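Local coordinates for cupin 2 conserved barrel domain protein (Planctomyces limnophilus, PDB 4H7L) that is of unknown function but binds a copper(II) ion and belongs to the Pac13-like branch of the cupin family, at residues H50-T55 with A110-I115. Residues are numbered along the deposited sequence; the frame is centred on the assembly and turned at random.
Sequences HYTQIT and ATIINI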
ATOM      1  N   HIS B  50      -6.617  -1.329  -2.222  1.00 46.28           N
ATOM      2  CA  HIS B  50      -7.302  -2.537  -2.660  1.00 47.65           C
ATOM      3  C   HIS B  50      -6.478  -3.765  -2.304  1.00 50.97           C
ATOM      4  O   HIS B  50      -5.252  -3.748  -2.404  1.00 57.37           O
ATOM      5  CB  HIS B  50      -7.497  -2.524  -4.176  1.00 48.48           C
ATOM      6  CG  HIS B  50      -8.203  -1.311  -4.697  1.00 51.07           C
ATOM      7  ND1 HIS B  50      -8.751  -0.349  -3.878  1.00 58.73           N
ATOM      8  CD2 HIS B  50      -8.452  -0.912  -5.967  1.00 56.31           C
ATOM      9  CE1 HIS B  50      -9.306   0.594  -4.621  1.00 61.40           C
ATOM     10  NE2 HIS B  50      -9.139   0.274  -5.890  1.00 63.72           N
ATOM     11  N   TYR B  51      -7.157  -4.828  -1.894  1.00 48.27           N
ATOM     12  CA  TYR B  51      -6.534  -6.135  -1.759  1.00 50.56           C
ATOM     13  C   TYR B  51      -7.105  -6.991  -2.882  1.00 54.70           C
ATOM     14  O   TYR B  51      -8.270  -7.383  -2.848  1.00 55.42           O
ATOM     15  CB  TYR B  51      -6.833  -6.725  -0.384  1.00 50.47           C
ATOM     16  CG  TYR B  51      -6.384  -8.155  -0.192  1.00 50.01           C
ATOM     17  CD1 TYR B  51      -5.042  -8.484  -0.143  1.00 55.07           C
ATOM     18  CD2 TYR B  51      -7.309  -9.169  -0.028  1.00 56.32           C
ATOM     19  CE1 TYR B  51      -4.633  -9.787   0.044  1.00 57.28           C
ATOM     20  CE2 TYR B  51      -6.914 -10.474   0.163  1.00 61.33           C
ATOM     21  CZ  TYR B  51      -5.572 -10.778   0.199  1.00 63.38           C
ATOM     22  OH  TYR B  51      -5.166 -12.078   0.392  1.00 67.52           O
ATOM     23  N   THR B  52      -6.282  -7.258  -3.888  1.00 49.97           N
ATOM     24  CA  THR B  52      -6.782  -7.736  -5.168  1.00 51.86           C
ATOM     25  C   THR B  52      -6.233  -9.100  -5.554  1.00 55.81           C
ATOM     26  O   THR B  52      -5.027  -9.335  -5.516  1.00 53.53           O
ATOM     27  CB  THR B  52      -6.434  -6.740  -6.291  1.00 56.17           C
ATOM     28  OG1 THR B  52      -7.059  -5.478  -6.027  1.00 57.22           O
ATOM     29  CG2 THR B  52      -6.901  -7.260  -7.640  1.00 59.11           C
ATOM     30  N   GLN B  53      -7.140  -9.990  -5.942  1.00 61.64           N
ATOM     31  CA  GLN B  53      -6.779 -11.318  -6.414  1.00 66.40           C
ATOM     32  C   GLN B  53      -6.781 -11.355  -7.936  1.00 66.16           C
ATOM     33  O   GLN B  53      -7.825 -11.187  -8.565  1.00 70.06           O
ATOM     34  CB  GLN B  53      -7.773 -12.354  -5.880  1.00 72.66           C
ATOM     35  CG  GLN B  53      -7.842 -12.430  -4.364  1.00 75.68           C
ATOM     36  CD  GLN B  53      -6.591 -13.029  -3.763  1.00 80.94           C
ATOM     37  OE1 GLN B  53      -5.621 -13.301  -4.471  1.00 82.92           O
ATOM     38  NE2 GLN B  53      -6.606 -13.245  -2.453  1.00 81.28           N
ATOM     39  N   ILE B  54      -5.609 -11.574  -8.526  1.00 60.44           N
ATOM     40  CA  ILE B  54      -5.502 -11.744  -9.970  1.00 60.01           C
ATOM     41  C   ILE B  54      -5.745 -13.209 -10.305  1.00 60.62           C
ATOM     42  O   ILE B  54      -4.911 -14.066 -10.006  1.00 62.35           O
ATOM     43  CB  ILE B  54      -4.112 -11.352 -10.506  1.00 60.84           C
ATOM     44  CG1 ILE B  54      -3.597 -10.076  -9.830  1.00 56.96           C
ATOM     45  CG2 ILE B  54      -4.161 -11.184 -12.021  1.00 58.68           C
ATOM     46  CD1 ILE B  54      -4.465  -8.864 -10.056  1.00 58.69           C
ATOM     47  N   THR B  55      -6.890 -13.494 -10.914  1.00 66.12           N
ATOM     48  CA  THR B  55      -7.272 -14.869 -11.218  1.00 68.87           C
ATOM     49  C   THR B  55      -7.398 -15.133 -12.718  1.00 68.93           C
ATOM     50  O   THR B  55      -7.334 -16.283 -13.156  1.00 71.00           O
ATOM     51  CB  THR B  55      -8.609 -15.225 -10.548  1.00 71.95           C
ATOM     52  OG1 THR B  55      -9.572 -14.200 -10.827  1.00 71.82           O
ATOM     53  CG2 THR B  55      -8.435 -15.356  -9.041  1.00 70.81           C
ATOM     54  N   ALA B 110      -1.825 -13.958  -9.075  1.00 64.44           N
ATOM     55  CA  ALA B 110      -1.103 -13.163  -8.089  1.00 61.72           C
ATOM     56  C   ALA B 110      -2.052 -12.524  -7.078  1.00 59.58           C
ATOM     57  O   ALA B 110      -3.249 -12.388  -7.328  1.00 61.21           O
ATOM     58  CB  ALA B 110      -0.286 -12.084  -8.786  1.00 61.85           C
ATOM     59  N   THR B 111      -1.503 -12.143  -5.930  1.00 57.49           N
ATOM     60  CA  THR B 111      -2.236 -11.379  -4.930  1.00 57.14           C
ATOM     61  C   THR B 111      -1.473 -10.088  -4.659  1.00 55.36           C
ATOM     62  O   THR B 111      -0.275 -10.116  -4.382  1.00 55.38           O
ATOM     63  CB  THR B 111      -2.376 -12.155  -3.612  1.00 62.00           C
ATOM     64  OG1 THR B 111      -2.938 -13.448  -3.868  1.00 66.50           O
ATOM     65  CG2 THR B 111      -3.265 -11.393  -2.637  1.00 62.41           C
ATOM     66  N   ILE B 112      -2.159  -8.954  -4.733  1.00 47.06           N
ATOM     67  CA  ILE B 112      -1.485  -7.679  -4.567  1.00 47.04           C
ATOM     68  C   ILE B 112      -2.243  -6.715  -3.668  1.00 45.62           C
ATOM     69  O   ILE B 112      -3.446  -6.856  -3.452  1.00 45.05           O
ATOM     70  CB  ILE B 112      -1.260  -6.988  -5.923  1.00 47.38           C
ATOM     71  CG1 ILE B 112      -2.596  -6.599  -6.557  1.00 51.97           C
ATOM     72  CG2 ILE B 112      -0.482  -7.897  -6.858  1.00 49.05           C
ATOM     73  CD1 ILE B 112      -2.509  -5.370  -7.426  1.00 60.69           C
ATOM     74  N   ILE B 113      -1.507  -5.752  -3.124  1.00 44.52           N
ATOM     75  CA  ILE B 113      -2.098  -4.564  -2.536  1.00 41.94           C
ATOM     76  C   ILE B 113      -1.975  -3.462  -3.573  1.00 41.61           C
ATOM     77  O   ILE B 113      -0.872  -3.058  -3.916  1.00 48.37           O
ATOM     78  CB  ILE B 113      -1.342  -4.093  -1.284  1.00 40.44           C
ATOM     79  CG1 ILE B 113      -1.335  -5.173  -0.200  1.00 43.72           C
ATOM     80  CG2 ILE B 113      -1.961  -2.806  -0.754  1.00 45.07           C
ATOM     81  CD1 ILE B 113      -2.673  -5.420   0.427  1.00 54.55           C
ATOM     82  N   ASN B 114      -3.099  -2.975  -4.076  1.00 46.91           N
ATOM     83  CA  ASN B 114      -3.064  -1.881  -5.031  1.00 42.16           C
ATOM     84  C   ASN B 114      -3.370  -0.560  -4.340  1.00 42.02           C
ATOM     85  O   ASN B 114      -4.470  -0.348  -3.835  1.00 45.98           O
ATOM     86  CB  ASN B 114      -4.047  -2.128  -6.175  1.00 46.03           C
ATOM     87  CG  ASN B 114      -3.995  -1.043  -7.225  1.00 53.41           C
ATOM     88  OD1 ASN B 114      -3.093  -0.200  -7.216  1.00 54.94           O
ATOM     89  ND2 ASN B 114      -4.959  -1.056  -8.142  1.00 52.06           N
ATOM     90  N   ILE B 115      -2.379   0.321  -4.313  1.00 41.62           N
ATOM     91  CA  ILE B 115      -2.523   1.631  -3.693  1.00 39.16           C
ATOM     92  C   ILE B 115      -2.766   2.668  -4.780  1.00 44.10           C
ATOM     93  O   ILE B 115      -1.927   2.865  -5.655  1.00 45.94           O
ATOM     94  CB  ILE B 115      -1.262   1.992  -2.895  1.00 39.13           C
ATOM     95  CG1 ILE B 115      -1.019   0.949  -1.803  1.00 43.35           C
ATOM     96  CG2 ILE B 115      -1.399   3.367  -2.272  1.00 37.82           C
ATOM     97  CD1 ILE B 115       0.427   0.837  -1.375  1.00 48.32           C
TER
HETATM   98  O   HOH W   1      -7.317  -3.369  -7.861  1.00 43.13           O
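Y51 turns CG away from its backbone N (chi1 173°), which swings the ring across the neighbouring strand until CE1 meets T111 CG2 at 3.4 Å. I113 CD1 comes up at the ring edge, 3.9 Å from Y51 CD1; L93 of the second subunit packs on Y51 and V71 of that subunit on I113, so a large aromatic and a branched aliphatic suit the place. On the same face, Q53 bends at chi2 (-70°) and brings OE1 to 2.8 Å from T111 OG1; D74 OD2 competes for the one proton of that hydroxyl. A leucine here, lacking the amide oxygen, would probably take away one of the two acceptors offered to T111, leaving it D74.

Strands 48-54 and 110-117 are antiparallel neighbours in the cupin beta-barrel, here joined by three hydrogen-bonded pairs, H50-N114, T52-I112 and I54-A110. T52 N reaches I112 O at 2.9 Å, almost straight. Toward the copper site, H50 and N114 stand side by side, ring and amide 79° apart. Threonine suits position 52 because its OG1 meets a water at 2.8 Å. N114 suits its second-shell place because its NH2 can donate both to the copper ligand E68, its main partner, and weakly to that water.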